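PDB 6CTH: concanavalin A-like lectin protein kinase family protein from Theobroma cacao, which probably acts as a protein kinase, transferring phosphate from ATP to protein hydroxyl groups, and is seen here with an oxindole inhibitor and magnesium. Local coordinates for residues Arg117-Leu122 with Leu208-Gly213; Ser145-Met148 with Asn154-Leu157. One frame throughout, in Å; residues are numbered along the deposited sequence.

In the fold
Both contacts lie within the protein kinase domain, their centres about 11 Å apart. In chain order, 117-122 on helix 112-132 comes first, the two segments of interaction 2 follow, and 208-213, at the end of helix 196-212, comes last. Interaction 1 is therefore a long-range helix-helix contact, whereas interaction 2 closes the short hairpin of strands 147-149 and 155-157. Helix 112-132 serves both: Ile118 and Val119 meet helix 196-212, while Asp121 OD2 probably accepts a hydrogen bond from Ala155 N (2.9 Å) and Leu122 CD2 packs on Ile147 CD1 (3.8 Å). Within the large lobe, helix 112-132 thus lies between the hairpin under the inhibitor and helix 196-212.

Interaction 1 (Arg117-Leu122 with Leu208-Gly213); sequences RIVKDL and LEIASG
Ile118 and Val119 of helix 112-132 meet the end of helix 196-212 through one side chain, that of Ile210. Before it in the chain, Leu208 packs instead on helices 229-238 and 256-269, and Glu209 is occupied by Tyr183 OH and the backbone N of Ser216. Ile210 then reaches across. Its CG1 stands opposite the carbonyl carbon (chi1 -69°) and the chain continues extended (chi2 172°), which carries CD1 to two methyls at once: Val119 CG2 at 3.8 Å and Ile118 CG2 at 4.1 Å. The Ile210 CG2 branch adds a second touch on Val119 CG2, at 4.0 Å, the two side chains running antiparallel alongside one another. Ser212 OG folds back to donate to Leu208 O (2.8 Å), 26° from the carbonyl plane, and Gly213 leaves the helix with positive phi. The CA atoms of Val119 and Ile210 are 7.9 Å apart, and no hydrogen bond crosses between the segments. Between these six-residue segments, then, the buried methyls cohere through nondirectional van der Waals and hydrophobic terms, set by the shape of the branched side chains; a directional bond joins the same two helices beside them, from Arg115 NH1 to Ile210 O.

Interaction 2 (Ser145-Met148 with Asn154-Leu157); sequences SNIM and NAKL. With FE7 (N-{(3Z)-2-oxo-3-[phenyl({4-[(piperidin-1-yl)methyl]phenyl}amino)methylidene]-2,3-dihydro-1H-indol-5-yl}ethanesulfonamide), chain B.
Met148 and Lys156 hold the two strands together by a reciprocal pair of backbone hydrogen bonds. Met148 N donates to Lys156 O over 2.8 Å with an N-H...O angle of 166°, the donor tilted from the carbonyl plane; in return Lys156 N reaches Met148 O, also at 2.8 Å, at 161° and in the carbonyl plane. Each carbonyl receives a CA-H contact as well: Ala155 CA lies 3.3 Å from Met148 O, and Ile147 CA approaches Lys156 O. Asn146 turns its amide away from the hairpin, ND2 donating to Asp141 O while OD1 touches the inhibitor's ethyl group, 3.7 Å from C1 of FE7; its side chain lies about 4 Å from the magnesium ion, whose site is made by Asp141 and Asp159. The sequence places this antiparallel hairpin between the kinase catalytic loop (His-Arg-Asp, which includes Asp141) and the Asp-Phe-Gly motif that begins at Asp159. Ile147 and Leu157, a non-hydrogen-bonded pair, share one face of it, where Ile147 CG2 meets Ala155 CB at 3.7 Å and Ile147 CG1 meets Leu157 CD1 at 4.2 Å; Leu99 of helix 99-103 also touches Ile147. Met148 and Lys156 project from the other face and diverge, the lysine NZ bonding to Lys72 O and Leu74 O. Successive turns near -60° at chi2 and chi3 fold the Met148 thioether over the face of the inhibitor's oxindole, bringing CE to 3.3 Å from C9 of FE7.

Interaction 1 (Arg117-Leu122 with Leu208-Gly213)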
# COMPACT_ATOMS: atom_id res chain seq x y z
N ARG A 117 1.27 8.46 11.75
CA ARG A 117 0.48 9.31 10.86
C ARG A 117 0.22 8.60 9.53
O ARG A 117 -0.88 8.65 9.00
CB ARG A 117 1.20 10.63 10.63
CG ARG A 117 0.29 11.77 10.20
CD ARG A 117 0.97 12.67 9.19
NE ARG A 117 2.02 13.47 9.79
CZ ARG A 117 3.18 13.75 9.20
NH1 ARG A 117 4.08 14.49 9.83
NH2 ARG A 117 3.44 13.28 7.99
N ILE A 118 1.24 7.94 9.00
CA ILE A 118 1.12 7.21 7.76
C ILE A 118 0.07 6.10 7.87
O ILE A 118 -0.73 5.90 6.96
CB ILE A 118 2.49 6.65 7.28
CG1 ILE A 118 3.38 7.81 6.75
CG2 ILE A 118 2.31 5.58 6.21
CD1 ILE A 118 4.84 7.48 6.58
N VAL A 119 0.06 5.37 8.97
CA VAL A 119 -0.92 4.30 9.14
C VAL A 119 -2.32 4.93 9.16
O VAL A 119 -3.23 4.39 8.53
CB VAL A 119 -0.67 3.50 10.43
CG1 VAL A 119 -1.82 2.55 10.73
CG2 VAL A 119 0.63 2.74 10.30
N LYS A 120 -2.48 6.03 9.87
CA LYS A 120 -3.82 6.73 9.91
C LYS A 120 -4.24 7.22 8.50
O LYS A 120 -5.42 7.13 8.13
CB LYS A 120 -3.78 7.87 10.91
CG LYS A 120 -3.79 7.43 12.36
CD LYS A 120 -3.66 8.63 13.26
CE LYS A 120 -3.79 8.23 14.68
NZ LYS A 120 -3.65 9.45 15.53
N ASP A 121 -3.26 7.69 7.72
CA ASP A 121 -3.47 8.14 6.32
C ASP A 121 -3.96 6.98 5.47
O ASP A 121 -4.92 7.10 4.74
CB ASP A 121 -2.20 8.70 5.64
CG ASP A 121 -1.77 10.10 6.11
OD1 ASP A 121 -2.56 10.80 6.78
OD2 ASP A 121 -0.62 10.51 5.76
N LEU A 122 -3.27 5.84 5.59
CA LEU A 122 -3.67 4.65 4.87
C LEU A 122 -5.07 4.20 5.31
O LEU A 122 -5.88 3.82 4.44
CB LEU A 122 -2.63 3.51 5.07
CG LEU A 122 -2.98 2.19 4.40
CD1 LEU A 122 -3.06 2.32 2.92
CD2 LEU A 122 -1.90 1.18 4.80
N LEU A 208 2.06 -3.68 10.55
CA LEU A 208 3.14 -4.38 11.27
C LEU A 208 4.50 -4.17 10.65
O LEU A 208 5.51 -4.10 11.36
CB LEU A 208 2.80 -5.85 11.40
CG LEU A 208 1.56 -6.13 12.25
CD1 LEU A 208 1.23 -7.59 12.34
CD2 LEU A 208 1.64 -5.53 13.66
N GLU A 209 4.55 -4.07 9.31
CA GLU A 209 5.79 -3.72 8.60
C GLU A 209 6.25 -2.35 9.01
O GLU A 209 7.43 -2.11 9.18
CB GLU A 209 5.63 -3.76 7.07
CG GLU A 209 5.34 -5.13 6.51
CD GLU A 209 5.16 -5.20 5.04
OE1 GLU A 209 4.51 -4.25 4.49
OE2 GLU A 209 5.67 -6.18 4.39
N ILE A 210 5.31 -1.39 9.10
CA ILE A 210 5.66 -0.04 9.49
C ILE A 210 6.19 0.06 10.95
O ILE A 210 7.19 0.73 11.23
CB ILE A 210 4.44 0.87 9.25
CG1 ILE A 210 4.19 1.03 7.76
CG2 ILE A 210 4.58 2.25 9.88
CD1 ILE A 210 2.88 1.76 7.43
N ALA A 211 5.55 -0.63 11.87
CA ALA A 211 5.99 -0.69 13.28
C ALA A 211 7.41 -1.29 13.41
O ALA A 211 8.22 -0.81 14.22
CB ALA A 211 5.03 -1.55 14.07
N SER A 212 7.67 -2.31 12.61
CA SER A 212 8.84 -3.19 12.82
C SER A 212 10.01 -2.90 11.89
O SER A 212 11.17 -3.32 12.16
CB SER A 212 8.38 -4.66 12.68
OG SER A 212 8.14 -5.00 11.31
N GLY A 213 9.76 -2.20 10.78
CA GLY A 213 10.73 -2.04 9.73
C GLY A 213 11.16 -3.32 9.06
O GLY A 213 12.26 -3.39 8.51

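Interaction 2 (Ser145-Met148 with Asn154-Leu157)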
# COMPACT_ATOMS: atom_id res chain seq x y z
N SER A 145 5.01 -0.72 -1.15
CA SER A 145 5.42 -0.21 -2.45
C SER A 145 4.32 0.49 -3.25
O SER A 145 4.61 1.09 -4.29
CB SER A 145 6.04 -1.30 -3.34
OG SER A 145 5.17 -2.40 -3.51
N ASN A 146 3.07 0.35 -2.82
CA ASN A 146 1.96 1.06 -3.40
C ASN A 146 1.56 2.27 -2.60
O ASN A 146 0.52 2.90 -2.96
CB ASN A 146 0.75 0.13 -3.55
CG ASN A 146 0.90 -0.82 -4.72
OD1 ASN A 146 1.65 -0.54 -5.69
ND2 ASN A 146 0.24 -1.91 -4.66
N ILE A 147 2.33 2.66 -1.60
CA ILE A 147 2.06 3.89 -0.83
C ILE A 147 3.12 4.95 -1.16
O ILE A 147 4.32 4.76 -0.90
CB ILE A 147 2.01 3.59 0.68
CG1 ILE A 147 0.93 2.53 0.95
CG2 ILE A 147 1.79 4.85 1.50
CD1 ILE A 147 0.91 1.99 2.37
N MET A 148 2.66 6.07 -1.73
CA MET A 148 3.55 7.17 -2.10
C MET A 148 3.61 8.19 -1.00
O MET A 148 2.60 8.40 -0.26
CB MET A 148 3.04 7.83 -3.39
CG MET A 148 2.99 6.92 -4.60
SD MET A 148 4.63 6.22 -4.97
CE MET A 148 5.45 7.74 -5.33
N ASN A 154 3.16 12.86 3.99
CA ASN A 154 1.78 12.39 3.98
C ASN A 154 1.70 11.25 2.96
O ASN A 154 2.39 11.29 1.93
CB ASN A 154 0.79 13.50 3.60
CG ASN A 154 0.80 14.68 4.61
OD1 ASN A 154 0.62 14.51 5.80
ND2 ASN A 154 1.03 15.89 4.09
N ALA A 155 0.89 10.24 3.27
CA ALA A 155 0.81 9.01 2.45
C ALA A 155 -0.35 9.01 1.47
O ALA A 155 -1.45 9.51 1.82
CB ALA A 155 0.72 7.82 3.35
N LYS A 156 -0.13 8.53 0.24
CA LYS A 156 -1.16 8.34 -0.76
C LYS A 156 -1.11 6.93 -1.31
O LYS A 156 -0.07 6.51 -1.81
CB LYS A 156 -1.01 9.34 -1.91
CG LYS A 156 -1.41 10.77 -1.56
CD LYS A 156 -1.22 11.77 -2.70
CE LYS A 156 -1.87 13.11 -2.39
NZ LYS A 156 -3.29 13.17 -2.88
N LEU A 157 -2.21 6.20 -1.23
CA LEU A 157 -2.31 4.86 -1.73
C LEU A 157 -2.60 4.91 -3.21
O LEU A 157 -3.41 5.70 -3.69
CB LEU A 157 -3.37 4.10 -0.96
CG LEU A 157 -3.73 2.72 -1.45
CD1 LEU A 157 -2.56 1.77 -1.22
CD2 LEU A 157 -4.95 2.19 -0.72
C4 FE7 B . 5.11 6.99 -8.80
C14 FE7 B . 8.27 2.97 -7.96
C5 FE7 B . 4.18 8.00 -9.08
C6 FE7 B . 2.87 7.71 -9.41
C11 FE7 B . 7.89 5.72 -8.07
C7 FE7 B . 2.47 6.38 -9.45
C8 FE7 B . 6.09 9.10 -8.59
C9 FE7 B . 6.37 7.65 -8.49
C10 FE7 B . 7.61 7.16 -8.12
C12 FE7 B . 7.91 4.96 -9.23
C13 FE7 B . 8.10 3.59 -9.17
N1 FE7 B . 4.79 9.23 -8.94
N2 FE7 B . 8.54 8.04 -7.72
C3 FE7 B . 4.69 5.66 -8.82
N3 FE7 B . 14.95 8.12 -7.15
O2 FE7 B . 6.88 10.02 -8.41
C2 FE7 B . 3.36 5.37 -9.11
N FE7 B . 2.83 4.05 -9.00
S FE7 B . 3.54 2.66 -8.56
O FE7 B . 4.96 2.81 -8.70
O1 FE7 B . 2.87 1.61 -9.24
C1 FE7 B . 3.09 2.68 -6.86
C FE7 B . 1.63 3.08 -6.78
C16 FE7 B . 8.08 5.08 -6.85
C15 FE7 B . 8.26 3.71 -6.80
C17 FE7 B . 9.90 7.94 -7.35
C22 FE7 B . 10.60 6.74 -7.42
C21 FE7 B . 11.91 6.68 -7.01
C20 FE7 B . 12.56 7.80 -6.52
C19 FE7 B . 11.86 8.99 -6.46
C18 FE7 B . 10.54 9.07 -6.87
C23 FE7 B . 14.01 7.74 -6.09
C28 FE7 B . 16.32 8.19 -6.64
C27 FE7 B . 17.28 8.68 -7.70
C26 FE7 B . 17.22 7.80 -8.94
C25 FE7 B . 15.79 7.62 -9.41
C24 FE7 B . 14.90 7.18 -8.27